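Local coordinates for protein Two-component system sensor histidine kinase (Bacteroides thetaiotaomicron, PDB 3OTT) that probably senses saccharides through its extracellular beta-propeller region and relays the signal as a histidine kinase that also carries a DNA-binding domain, at residues Gly42-Ser45 against Ser50-Gln53. Sequence-based numbering, arbitrary orientation.
Sequences GLFS and STQQ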
loop_
_atom_site.group_PDB
_atom_site.type_symbol
_atom_site.label_atom_id
_atom_site.label_comp_id
_atom_site.label_asym_id
_atom_site.label_seq_id
_atom_site.Cartn_x
_atom_site.Cartn_y
_atom_site.Cartn_z
ATOM N N GLY B 42 -26.911 6.132 26.133
ATOM C CA GLY B 42 -25.506 5.844 26.346
ATOM C C GLY B 42 -25.015 4.824 25.372
ATOM O O GLY B 42 -25.686 4.515 24.380
ATOM N N LEU B 43 -23.870 4.252 25.673
ATOM C CA LEU B 43 -23.139 3.470 24.698
ATOM C C LEU B 43 -23.530 1.989 24.801
ATOM O O LEU B 43 -23.625 1.487 25.909
ATOM C CB LEU B 43 -21.637 3.665 24.967
ATOM C CG LEU B 43 -20.677 2.687 24.248
ATOM C CD1 LEU B 43 -20.630 3.056 22.755
ATOM C CD2 LEU B 43 -19.264 2.636 24.850
ATOM N N PHE B 44 -23.764 1.308 23.665
ATOM C CA PHE B 44 -24.010 -0.148 23.593
ATOM C C PHE B 44 -22.998 -0.825 22.636
ATOM O O PHE B 44 -22.332 -0.127 21.815
ATOM C CB PHE B 44 -25.414 -0.502 23.035
ATOM C CG PHE B 44 -26.573 -0.276 24.007
ATOM C CD1 PHE B 44 -27.092 0.998 24.191
ATOM C CD2 PHE B 44 -27.181 -1.355 24.655
ATOM C CE1 PHE B 44 -28.148 1.216 25.029
ATOM C CE2 PHE B 44 -28.270 -1.162 25.526
ATOM C CZ PHE B 44 -28.749 0.142 25.701
ATOM N N SER B 45 -22.948 -2.175 22.699
ATOM C CA SER B 45 -22.274 -2.970 21.706
ATOM C C SER B 45 -23.199 -4.058 21.239
ATOM O O SER B 45 -24.133 -4.434 21.932
ATOM C CB SER B 45 -21.001 -3.585 22.292
ATOM O OG SER B 45 -21.286 -4.439 23.448
ATOM N N SER B 50 -26.777 -10.506 20.706
ATOM C CA SER B 50 -27.524 -9.612 21.570
ATOM C C SER B 50 -26.794 -8.290 21.754
ATOM O O SER B 50 -25.599 -8.195 21.489
ATOM C CB SER B 50 -27.749 -10.242 22.937
ATOM O OG SER B 50 -26.512 -10.521 23.531
ATOM N N THR B 51 -27.544 -7.291 22.214
ATOM C CA THR B 51 -27.019 -6.012 22.601
ATOM C C THR B 51 -26.518 -6.030 24.031
ATOM O O THR B 51 -27.016 -6.771 24.867
ATOM C CB THR B 51 -28.048 -4.880 22.410
ATOM O OG1 THR B 51 -29.145 -5.083 23.309
ATOM C CG2 THR B 51 -28.573 -4.870 20.978
ATOM N N GLN B 52 -25.538 -5.197 24.320
ATOM C CA GLN B 52 -25.020 -5.100 25.670
ATOM C C GLN B 52 -24.726 -3.622 26.033
ATOM O O GLN B 52 -24.073 -2.886 25.277
ATOM C CB GLN B 52 -23.735 -5.974 25.790
ATOM C CG GLN B 52 -23.140 -6.044 27.175
ATOM C CD GLN B 52 -21.868 -6.922 27.227
ATOM O OE1 GLN B 52 -20.830 -6.521 27.743
ATOM N NE2 GLN B 52 -21.955 -8.096 26.668
ATOM N N GLN B 53 -25.184 -3.209 27.210
ATOM C CA GLN B 53 -25.065 -1.810 27.584
ATOM C C GLN B 53 -23.732 -1.538 28.223
ATOM O O GLN B 53 -23.171 -2.408 28.861
ATOM C CB GLN B 53 -26.216 -1.338 28.481
ATOM C CG GLN B 53 -26.190 -1.818 29.934
ATOM C CD GLN B 53 -27.457 -1.367 30.627
ATOM O OE1 GLN B 53 -28.527 -1.838 30.285
ATOM N NE2 GLN B 53 -27.360 -0.392 31.533
#
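Leu43 meets strand 51-53 through its backbone, the carbonyl O lying 3.8 Å from Gln53 C, while its side chain packs on Leu76 and Met78 of strand 75-79. Phe44 faces Gln53 as an antiparallel non-hydrogen-bonded pair. With CG anti to its own carbonyl carbon (chi1 -75°), the ring reaches across to the neighbouring strand and approaches Gln53 CB obliquely, Phe44 CE2 coming to 3.6 Å from it. Beyond CB the Gln53 side chain leads away from the ring; its distant amide is turned 58° from the ring plane, and NE2 hydrogen-bonds to Phe55 O. Gln52 O, which accepts the Ser45 N-H, also meets Phe44 CA in a CA-H...O contact at 3.2 Å and the ring atom Phe44 CD2 at 3.5 Å. Since Phe44 also meets the Phe55 ring and Ile37, an alanine here would probably open a gap beside Gln53 CB and take an aromatic neighbour from Phe55. Ser45 is the hydrogen-bonded partner of Gln52: Ser45 N to Gln52 O and Gln52 N to Ser45 O both measure 2.9 Å. On the opposite face of the sheet from Phe44, Ser45 OG lies 3.7 Å from Gln52 CB and bonds to His54 NE2; Gln52 NE2 reaches Thr639 O. Strands 42-46 and 51-53 thus form the outer beta hairpin of a four-stranded antiparallel propeller blade, with 51-53 as its edge strand.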